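Local coordinates for protein putative oxidoreductase (Magnetospirillum magnetotacticum, PDB 3C1A) that probably acts as an NAD-dependent oxidoreductase of the GFO/IDH/MocA family, joining a nucleotide-binding Rossmann domain to a C-terminal sheet domain, at residues M122-F131 with A290-L301; V177-P188 with L303-L311. All coordinates share one frame; numbering follows the deposited sequence. Where two conformers were deposited one is given.

Interaction 1: residues M122-F131 with A290-L301; sequences MVWVEHTQLF and AVRQPEPGPSPL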
loop_
_atom_site.group_PDB
_atom_site.type_symbol
_atom_site.label_atom_id
_atom_site.label_comp_id
_atom_site.label_asym_id
_atom_site.label_seq_id
_atom_site.Cartn_x
_atom_site.Cartn_y
_atom_site.Cartn_z
HETATM N N MSE A 122 10.024 -1.695 15.042
HETATM C CA MSE A 122 8.724 -1.705 14.396
HETATM C C MSE A 122 8.869 -1.248 12.913
HETATM O O MSE A 122 9.442 -0.201 12.651
HETATM C CB MSE A 122 7.770 -0.801 15.173
HETATM C CG MSE A 122 6.400 -0.954 14.722
HETATM SE SE MSE A 122 5.360 0.417 15.623
HETATM C CE MSE A 122 5.620 1.960 14.548
ATOM N N VAL A 123 8.408 -2.082 11.957
ATOM C CA VAL A 123 8.411 -1.753 10.530
ATOM C C VAL A 123 7.019 -1.986 9.969
ATOM O O VAL A 123 6.489 -3.094 10.049
ATOM C CB VAL A 123 9.495 -2.584 9.727
ATOM C CG1 VAL A 123 9.471 -2.265 8.175
ATOM C CG2 VAL A 123 10.852 -2.317 10.351
ATOM N N TRP A 124 6.400 -0.915 9.470
ATOM C CA TRP A 124 5.114 -1.002 8.822
ATOM C C TRP A 124 5.340 -0.758 7.353
ATOM O O TRP A 124 6.226 0.012 6.981
ATOM C CB TRP A 124 4.165 0.072 9.359
ATOM C CG TRP A 124 3.637 -0.135 10.752
ATOM C CD1 TRP A 124 4.119 -0.970 11.703
ATOM C CD2 TRP A 124 2.523 0.543 11.350
ATOM N NE1 TRP A 124 3.382 -0.861 12.874
ATOM C CE2 TRP A 124 2.381 0.043 12.672
ATOM C CE3 TRP A 124 1.624 1.493 10.900
ATOM C CZ2 TRP A 124 1.379 0.484 13.537
ATOM C CZ3 TRP A 124 0.634 1.934 11.778
ATOM C CH2 TRP A 124 0.528 1.425 13.063
ATOM N N VAL A 125 4.543 -1.420 6.505
ATOM C CA VAL A 125 4.543 -1.102 5.096
ATOM C C VAL A 125 3.266 -0.291 4.746
ATOM O O VAL A 125 2.162 -0.621 5.173
ATOM C CB VAL A 125 4.655 -2.326 4.235
ATOM C CG1 VAL A 125 4.584 -1.944 2.753
ATOM C CG2 VAL A 125 5.964 -3.085 4.585
ATOM N N GLU A 126 3.446 0.778 3.981
ATOM C CA GLU A 126 2.351 1.686 3.622
ATOM C C GLU A 126 1.514 1.161 2.451
ATOM O O GLU A 126 1.698 1.563 1.299
ATOM C CB GLU A 126 2.865 3.106 3.311
ATOM C CG GLU A 126 1.854 4.230 3.657
ATOM C CD GLU A 126 0.881 4.576 2.516
ATOM O OE1 GLU A 126 1.357 4.972 1.423
ATOM O OE2 GLU A 126 -0.360 4.489 2.733
ATOM N N HIS A 127 0.614 0.251 2.767
ATOM C CA HIS A 127 -0.345 -0.323 1.811
ATOM C C HIS A 127 -1.610 0.450 2.095
ATOM O O HIS A 127 -2.335 0.181 3.045
ATOM C CB HIS A 127 -0.599 -1.796 2.056
ATOM C CG HIS A 127 0.556 -2.701 1.746
ATOM N ND1 HIS A 127 1.116 -3.517 2.698
ATOM C CD2 HIS A 127 1.216 -2.964 0.588
ATOM C CE1 HIS A 127 2.089 -4.224 2.152
ATOM N NE2 HIS A 127 2.193 -3.882 0.880
ATOM N N THR A 128 -1.852 1.440 1.288
ATOM C CA THR A 128 -2.819 2.470 1.654
ATOM C C THR A 128 -4.226 1.910 1.935
ATOM O O THR A 128 -4.950 2.433 2.778
ATOM C CB THR A 128 -2.875 3.497 0.553
ATOM O OG1 THR A 128 -1.529 3.875 0.229
ATOM C CG2 THR A 128 -3.666 4.722 0.991
ATOM N N GLN A 129 -4.624 0.866 1.214
ATOM C CA GLN A 129 -5.993 0.359 1.372
ATOM C C GLN A 129 -6.210 -0.186 2.764
ATOM O O GLN A 129 -7.313 -0.165 3.276
ATOM C CB GLN A 129 -6.321 -0.758 0.375
ATOM C CG GLN A 129 -7.855 -1.046 0.349
ATOM C CD GLN A 129 -8.580 0.028 -0.376
ATOM O OE1 GLN A 129 -9.144 0.946 0.239
ATOM N NE2 GLN A 129 -8.527 -0.020 -1.703
ATOM N N LEU A 130 -5.161 -0.716 3.360
ATOM C CA LEU A 130 -5.295 -1.317 4.660
ATOM C C LEU A 130 -5.475 -0.281 5.776
ATOM O O LEU A 130 -5.686 -0.661 6.908
ATOM C CB LEU A 130 -4.101 -2.209 4.941
ATOM C CG LEU A 130 -3.858 -3.305 3.918
ATOM C CD1 LEU A 130 -2.727 -4.157 4.412
ATOM C CD2 LEU A 130 -5.096 -4.154 3.724
ATOM N N PHE A 131 -5.369 1.015 5.437
ATOM C CA PHE A 131 -5.611 2.128 6.341
ATOM C C PHE A 131 -6.832 2.934 5.896
ATOM O O PHE A 131 -7.042 4.048 6.353
ATOM C CB PHE A 131 -4.373 3.058 6.352
ATOM C CG PHE A 131 -3.137 2.411 6.886
ATOM C CD1 PHE A 131 -2.926 2.302 8.258
ATOM C CD2 PHE A 131 -2.189 1.880 6.025
ATOM C CE1 PHE A 131 -1.771 1.720 8.760
ATOM C CE2 PHE A 131 -1.020 1.301 6.540
ATOM C CZ PHE A 131 -0.832 1.208 7.902
ATOM N N ALA A 290 2.039 4.602 17.181
ATOM C CA ALA A 290 2.572 3.349 17.630
ATOM C C ALA A 290 4.078 3.412 17.923
ATOM O O ALA A 290 4.649 2.471 18.479
ATOM C CB ALA A 290 2.222 2.291 16.639
ATOM N N VAL A 291 4.741 4.528 17.604
ATOM C CA VAL A 291 6.202 4.553 17.612
ATOM C C VAL A 291 6.707 4.261 19.044
ATOM O O VAL A 291 7.599 3.447 19.229
ATOM C CB VAL A 291 6.769 5.914 17.029
ATOM C CG1 VAL A 291 8.229 6.138 17.446
ATOM C CG2 VAL A 291 6.643 5.946 15.482
ATOM N N ARG A 292 6.120 4.939 20.016
ATOM C CA ARG A 292 6.532 4.845 21.410
ATOM C C ARG A 292 5.855 3.700 22.160
ATOM O O ARG A 292 6.185 3.442 23.313
ATOM C CB ARG A 292 6.239 6.152 22.134
ATOM C CG ARG A 292 6.911 7.349 21.514
ATOM C CD ARG A 292 6.536 8.604 22.208
ATOM N NE ARG A 292 7.289 9.715 21.648
ATOM C CZ ARG A 292 6.996 10.991 21.784
ATOM N NH1 ARG A 292 5.949 11.389 22.489
ATOM N NH2 ARG A 292 7.779 11.890 21.217
ATOM N N GLN A 293 4.916 3.025 21.514
ATOM C CA GLN A 293 4.261 1.848 22.072
ATOM C C GLN A 293 4.008 0.888 20.930
ATOM O O GLN A 293 2.883 0.787 20.422
ATOM C CB GLN A 293 2.964 2.231 22.765
ATOM C CG GLN A 293 2.339 1.050 23.490
ATOM C CD GLN A 293 1.172 1.447 24.383
ATOM O OE1 GLN A 293 0.026 1.073 24.121
ATOM N NE2 GLN A 293 1.458 2.201 25.441
ATOM N N PRO A 294 5.068 0.203 20.485
ATOM C CA PRO A 294 4.972 -0.498 19.229
ATOM C C PRO A 294 3.952 -1.619 19.194
ATOM O O PRO A 294 3.663 -2.217 20.222
ATOM C CB PRO A 294 6.383 -1.059 19.020
ATOM C CG PRO A 294 7.275 -0.283 19.943
ATOM C CD PRO A 294 6.405 0.050 21.095
ATOM N N GLU A 295 3.424 -1.858 17.991
ATOM C CA GLU A 295 2.532 -2.964 17.684
ATOM C C GLU A 295 2.641 -3.324 16.196
ATOM O O GLU A 295 3.214 -2.569 15.393
ATOM C CB GLU A 295 1.096 -2.599 17.999
ATOM C CG GLU A 295 0.590 -1.437 17.233
ATOM C CD GLU A 295 -0.836 -1.126 17.578
ATOM O OE1 GLU A 295 -1.727 -1.849 17.078
ATOM O OE2 GLU A 295 -1.067 -0.175 18.348
ATOM N N PRO A 296 2.139 -4.501 15.825
ATOM C CA PRO A 296 2.293 -4.877 14.426
ATOM C C PRO A 296 1.452 -4.005 13.501
ATOM O O PRO A 296 1.918 -3.687 12.414
ATOM C CB PRO A 296 1.864 -6.357 14.394
ATOM C CG PRO A 296 1.837 -6.793 15.823
ATOM C CD PRO A 296 1.478 -5.557 16.607
ATOM N N GLY A 297 0.265 -3.582 13.956
ATOM C CA GLY A 297 -0.638 -2.730 13.177
ATOM C C GLY A 297 -1.262 -3.426 11.976
ATOM O O GLY A 297 -1.000 -4.623 11.752
ATOM N N PRO A 298 -2.044 -2.679 11.174
ATOM C CA PRO A 298 -2.839 -3.308 10.095
ATOM C C PRO A 298 -2.062 -3.730 8.846
ATOM O O PRO A 298 -2.568 -4.531 8.029
ATOM C CB PRO A 298 -3.865 -2.243 9.728
ATOM C CG PRO A 298 -3.292 -0.954 10.161
ATOM C CD PRO A 298 -2.248 -1.226 11.242
ATOM N N SER A 299 -0.848 -3.202 8.703
ATOM C CA SER A 299 -0.023 -3.485 7.544
ATOM C C SER A 299 1.425 -3.748 7.951
ATOM O O SER A 299 2.319 -2.943 7.648
ATOM C CB SER A 299 -0.122 -2.298 6.587
ATOM O OG SER A 299 0.456 -2.592 5.330
ATOM N N PRO A 300 1.676 -4.889 8.618
ATOM C CA PRO A 300 3.001 -5.200 9.090
ATOM C C PRO A 300 3.998 -5.573 8.015
ATOM O O PRO A 300 3.649 -5.937 6.888
ATOM C CB PRO A 300 2.771 -6.428 9.987
ATOM C CG PRO A 300 1.602 -7.078 9.418
ATOM C CD PRO A 300 0.713 -5.940 9.012
ATOM N N LEU A 301 5.249 -5.520 8.411
ATOM C CA LEU A 301 6.338 -5.959 7.585
ATOM C C LEU A 301 6.124 -7.366 6.985
ATOM O O LEU A 301 6.477 -7.612 5.811
ATOM C CB LEU A 301 7.607 -5.968 8.438
ATOM C CG LEU A 301 8.883 -6.424 7.746
ATOM C CD1 LEU A 301 9.117 -5.682 6.446
ATOM C CD2 LEU A 301 9.997 -6.203 8.736
HETATM O O HOH W 1 5.105 -4.812 11.759
#
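The last strand of the parallel Rossmann sheet, 123-126, is bordered here by the loop that returns from helix 279-290 to helix 301-314, and Trp124 and Pro300 form a single beta bridge between them. Val125 N donates to Ser299 O at 2.9 Å, and Leu301 N adds a weak bond to Val123 O. With its OG turned anti to the backbone N (chi1 -169°), Ser299 reaches back to the strand and donates to Val125 O at 2.6 Å. The same OG accepts from His127 ND1 at 2.9 Å, 17° out of the imidazole plane; the hydroxyl thus gives one bond and takes another, which helps to hold the ring in its rotation. The indole of Trp124 extends along the loop: NE1 donates to Glu295 O at 3.0 Å, nearly in the ring plane. Gly297 CA lies over one face of that ring near its rim and the CE of selenomethionine Met122 over the opposite face. Met122 SE also packs against Ala290 CB and Pro294 CB, each at 3.8 Å. At the other end, Phe131 CE1 meets Pro298 CG at 3.4 Å, the two side chains crossing at about a right angle. Strand 123-126 pairs with strand 95-99 on its other side, and this arrangement is that of an edge strand of an NAD-binding Rossmann fold, bordered by a loop from the C-terminal part of the chain.

Interaction 2: residues V177-P188 with L303-L311; sequences VSMVLDLMGRDP and LGLRVVRVL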
loop_
_atom_site.group_PDB
_atom_site.type_symbol
_atom_site.label_atom_id
_atom_site.label_comp_id
_atom_site.label_asym_id
_atom_site.label_seq_id
_atom_site.Cartn_x
_atom_site.Cartn_y
_atom_site.Cartn_z
ATOM N N VAL A 177 -2.679 -6.769 -4.139
ATOM C CA VAL A 177 -2.295 -8.015 -3.510
ATOM C C VAL A 177 -2.390 -7.935 -1.963
ATOM O O VAL A 177 -2.923 -8.867 -1.308
ATOM C CB VAL A 177 -0.914 -8.512 -3.997
ATOM C CG1 VAL A 177 -0.501 -9.688 -3.186
ATOM C CG2 VAL A 177 -0.984 -8.795 -5.478
ATOM N N SER A 178 -1.991 -6.785 -1.392
ATOM C CA SER A 178 -2.100 -6.540 0.053
ATOM C C SER A 178 -3.538 -6.694 0.543
ATOM O O SER A 178 -3.787 -7.249 1.621
ATOM C CB SER A 178 -1.561 -5.142 0.430
ATOM O OG SER A 178 -2.238 -4.096 -0.229
HETATM N N MSE A 179 -4.473 -6.199 -0.257
HETATM C CA MSE A 179 -5.890 -6.237 0.076
HETATM C C MSE A 179 -6.399 -7.692 0.075
HETATM O O MSE A 179 -7.033 -8.141 1.042
HETATM C CB MSE A 179 -6.655 -5.345 -0.898
HETATM C CG MSE A 179 -8.139 -5.307 -0.697
HETATM SE SE MSE A 179 -9.079 -6.729 -1.643
HETATM C CE MSE A 179 -8.855 -6.092 -3.407
ATOM N N VAL A 180 -6.055 -8.448 -0.965
ATOM C CA VAL A 180 -6.471 -9.847 -1.068
ATOM C C VAL A 180 -5.907 -10.728 0.066
ATOM O O VAL A 180 -6.664 -11.415 0.749
ATOM C CB VAL A 180 -6.174 -10.412 -2.454
ATOM C CG1 VAL A 180 -6.583 -11.859 -2.537
ATOM C CG2 VAL A 180 -6.966 -9.629 -3.547
ATOM N N LEU A 181 -4.603 -10.656 0.306
ATOM C CA LEU A 181 -3.981 -11.344 1.449
ATOM C C LEU A 181 -4.540 -10.916 2.808
ATOM O O LEU A 181 -4.737 -11.767 3.695
ATOM C CB LEU A 181 -2.469 -11.204 1.437
ATOM C CG LEU A 181 -1.643 -11.646 0.216
ATOM C CD1 LEU A 181 -0.111 -11.480 0.450
ATOM C CD2 LEU A 181 -1.932 -13.068 -0.212
ATOM N N ASP A 182 -4.821 -9.636 2.979
ATOM C CA ASP A 182 -5.450 -9.140 4.213
ATOM C C ASP A 182 -6.865 -9.710 4.423
ATOM O O ASP A 182 -7.199 -10.192 5.517
ATOM C CB ASP A 182 -5.498 -7.628 4.258
ATOM C CG ASP A 182 -6.038 -7.125 5.574
ATOM O OD1 ASP A 182 -5.446 -7.457 6.633
ATOM O OD2 ASP A 182 -7.053 -6.402 5.540
ATOM N N LEU A 183 -7.661 -9.713 3.363
ATOM C CA LEU A 183 -8.982 -10.373 3.348
ATOM C C LEU A 183 -8.940 -11.853 3.644
ATOM O O LEU A 183 -9.741 -12.335 4.443
ATOM C CB LEU A 183 -9.656 -10.177 1.985
ATOM C CG LEU A 183 -11.064 -10.753 1.723
ATOM C CD1 LEU A 183 -12.049 -10.161 2.721
ATOM C CD2 LEU A 183 -11.577 -10.541 0.267
HETATM N N MSE A 184 -8.066 -12.593 2.972
HETATM C CA MSE A 184 -8.115 -14.066 3.001
HETATM C C MSE A 184 -7.418 -14.662 4.214
HETATM O O MSE A 184 -7.703 -15.776 4.563
HETATM C CB MSE A 184 -7.531 -14.691 1.741
HETATM C CG MSE A 184 -8.246 -14.356 0.448
HETATM SE SE MSE A 184 -10.163 -14.701 0.438
HETATM C CE MSE A 184 -10.093 -16.589 -0.092
ATOM N N GLY A 185 -6.488 -13.941 4.831
ATOM C CA GLY A 185 -5.823 -14.407 6.051
ATOM C C GLY A 185 -4.780 -15.483 5.848
ATOM O O GLY A 185 -4.347 -16.115 6.803
ATOM N N ARG A 186 -4.371 -15.685 4.610
ATOM C CA ARG A 186 -3.463 -16.760 4.267
ATOM C C ARG A 186 -2.861 -16.470 2.927
ATOM O O ARG A 186 -3.288 -15.552 2.229
ATOM C CB ARG A 186 -4.207 -18.101 4.200
ATOM C CG ARG A 186 -5.472 -18.050 3.372
ATOM C CD ARG A 186 -6.002 -19.429 2.963
ATOM N NE ARG A 186 -5.140 -19.989 1.937
ATOM C CZ ARG A 186 -5.420 -21.008 1.141
ATOM N NH1 ARG A 186 -6.580 -21.668 1.205
ATOM N NH2 ARG A 186 -4.507 -21.366 0.256
ATOM N N ASP A 187 -1.907 -17.293 2.531
ATOM C CA ASP A 187 -1.276 -17.151 1.240
ATOM C C ASP A 187 -1.964 -18.015 0.170
ATOM O O ASP A 187 -2.542 -19.042 0.461
ATOM C CB ASP A 187 0.197 -17.547 1.336
ATOM C CG ASP A 187 1.056 -16.479 1.998
ATOM O OD1 ASP A 187 0.644 -15.298 2.073
ATOM O OD2 ASP A 187 2.162 -16.838 2.450
ATOM N N PRO A 188 -1.862 -17.616 -1.091
ATOM C CA PRO A 188 -2.489 -18.429 -2.132
ATOM C C PRO A 188 -1.825 -19.791 -2.381
ATOM O O PRO A 188 -0.616 -19.941 -2.206
ATOM C CB PRO A 188 -2.423 -17.528 -3.378
ATOM C CG PRO A 188 -1.306 -16.550 -3.088
ATOM C CD PRO A 188 -1.281 -16.365 -1.607
ATOM N N LEU A 303 3.407 -8.886 6.190
ATOM C CA LEU A 303 2.504 -8.781 5.066
ATOM C C LEU A 303 3.198 -8.220 3.835
ATOM O O LEU A 303 2.959 -8.716 2.752
ATOM C CB LEU A 303 1.285 -7.933 5.414
ATOM C CG LEU A 303 0.164 -7.836 4.370
ATOM C CD1 LEU A 303 -0.418 -9.181 4.026
ATOM C CD2 LEU A 303 -0.963 -6.890 4.852
ATOM N N GLY A 304 4.060 -7.213 4.003
ATOM C CA GLY A 304 4.842 -6.663 2.883
ATOM C C GLY A 304 5.708 -7.738 2.254
ATOM O O GLY A 304 5.827 -7.829 1.017
ATOM N N LEU A 305 6.295 -8.570 3.101
ATOM C CA LEU A 305 7.110 -9.676 2.590
ATOM C C LEU A 305 6.261 -10.674 1.763
ATOM O O LEU A 305 6.671 -11.124 0.667
ATOM C CB LEU A 305 7.858 -10.352 3.736
ATOM C CG LEU A 305 8.525 -11.715 3.479
ATOM C CD1 LEU A 305 9.518 -11.697 2.322
ATOM C CD2 LEU A 305 9.221 -12.116 4.734
ATOM N N ARG A 306 5.098 -11.017 2.281
ATOM C CA ARG A 306 4.224 -11.993 1.622
ATOM C C ARG A 306 3.720 -11.438 0.279
ATOM O O ARG A 306 3.577 -12.194 -0.674
ATOM C CB ARG A 306 3.051 -12.358 2.524
ATOM C CG ARG A 306 3.457 -13.087 3.792
ATOM C CD ARG A 306 2.334 -13.056 4.831
ATOM N NE ARG A 306 1.089 -13.543 4.266
ATOM C CZ ARG A 306 -0.130 -13.198 4.659
ATOM N NH1 ARG A 306 -0.301 -12.412 5.707
ATOM N NH2 ARG A 306 -1.191 -13.701 4.041
ATOM N N VAL A 307 3.434 -10.128 0.233
ATOM C CA VAL A 307 3.046 -9.424 -1.026
ATOM C C VAL A 307 4.176 -9.519 -2.049
ATOM O O VAL A 307 3.903 -9.752 -3.233
ATOM C CB VAL A 307 2.780 -7.950 -0.806
ATOM C CG1 VAL A 307 2.657 -7.208 -2.130
ATOM C CG2 VAL A 307 1.504 -7.734 0.147
ATOM N N VAL A 308 5.414 -9.269 -1.600
ATOM C CA VAL A 308 6.599 -9.395 -2.475
ATOM C C VAL A 308 6.752 -10.809 -3.023
ATOM O O VAL A 308 7.147 -11.020 -4.203
ATOM C CB VAL A 308 7.914 -8.945 -1.776
ATOM C CG1 VAL A 308 9.180 -9.375 -2.581
ATOM C CG2 VAL A 308 7.975 -7.437 -1.601
ATOM N N ARG A 309 6.421 -11.791 -2.200
ATOM C CA ARG A 309 6.518 -13.196 -2.643
ATOM C C ARG A 309 5.546 -13.481 -3.781
ATOM O O ARG A 309 5.900 -14.060 -4.789
ATOM C CB ARG A 309 6.287 -14.168 -1.482
ATOM C CG ARG A 309 6.417 -15.624 -1.941
ATOM C CD ARG A 309 6.318 -16.629 -0.821
ATOM N NE ARG A 309 7.388 -16.466 0.148
ATOM C CZ ARG A 309 7.225 -15.975 1.370
ATOM N NH1 ARG A 309 6.031 -15.586 1.795
ATOM N NH2 ARG A 309 8.267 -15.873 2.180
ATOM N N VAL A 310 4.321 -13.015 -3.643
ATOM C CA VAL A 310 3.301 -13.252 -4.641
ATOM C C VAL A 310 3.648 -12.482 -5.928
ATOM O O VAL A 310 3.444 -12.978 -7.028
ATOM C CB VAL A 310 1.906 -12.760 -4.146
ATOM C CG1 VAL A 310 0.885 -12.802 -5.277
ATOM C CG2 VAL A 310 1.419 -13.545 -2.947
ATOM N N LEU A 311 4.125 -11.243 -5.795
ATOM C CA LEU A 311 4.401 -10.449 -6.982
ATOM C C LEU A 311 5.495 -11.100 -7.813
ATOM O O LEU A 311 5.388 -11.159 -9.047
ATOM C CB LEU A 311 4.771 -9.035 -6.606
ATOM C CG LEU A 311 3.590 -8.242 -6.065
ATOM C CD1 LEU A 311 4.092 -6.927 -5.604
ATOM C CD2 LEU A 311 2.541 -8.125 -7.178
HETATM O O HOH W 2 -3.387 -12.301 5.785
#
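Leu181 enters as a knob among Leu303, Arg306, Val307 and Val310, where helix 168-184 meets helix 301-314 and the axes of 177-184 and 303-311 approach to 9.6 Å at 116°. Its CG stands anti to the carbonyl carbon (chi1 -56°), which carries CD1 in against the backbone of the second helix, 3.8 Å from Val307 N, while CB lies 3.9 Å from Leu303 CD1. One turn earlier, Val177 divides its branches: CG1 meets Val310 CG1 at 4.0 Å and CG2 meets Leu311 CD2, the Val177 and Leu311 side chains running in opposite senses. Val307 CG2 rests on Ser178 CA, and Pro188 closes the far end against Val310 CG2. Beside this apolar layer Arg306, its chain bent at chi3, turns its guanidinium side-on to Asp187. NE and NH2 both donate to the one oxygen OD1, at 2.8 and 3.1 Å, from the same face of the carboxylate; OD1 is in the guanidinium plane, but the two planes stand 45° apart. Leu181 CD1 lies over one face of the guanidinium, and NH1 donates to a water that in turn donates to Leu181 O. Replacing Arg306 with an alanine would probably leave Asp187 without its salt-bridge partner, take from the water its NH1 donor and open a gap beside Leu181. Gly185, with positive phi, ends the first helix and lets the chain turn toward Asp187. A single leucine knob thus joins a helix of the GFO/IDH/MocA C-terminal domain to the chain's last helix, beside a salt bridge.

Overall arrangement
Helix 301-314 begins where interaction 1 ends, so the same C-terminal region first borders the Rossmann edge strand and then packs on helix 168-184 of the C-terminal domain. The centres of the two contacts lie about 15 Å apart and they touch directly: Leu130 packs on Leu303, and His127 on Ser178 and Gly304. Both are partly buried. Interaction 1 joins a strand to a loop by backbone bonds, a buried serine-histidine pair, an indole N-H bond and apolar side chains, and its exposed residues are in the loop, at Pro294 to Pro296. Interaction 2 joins two helices through aliphatic side chains, with an ion pair from Arg306 of the second helix to Asp187, just after the first.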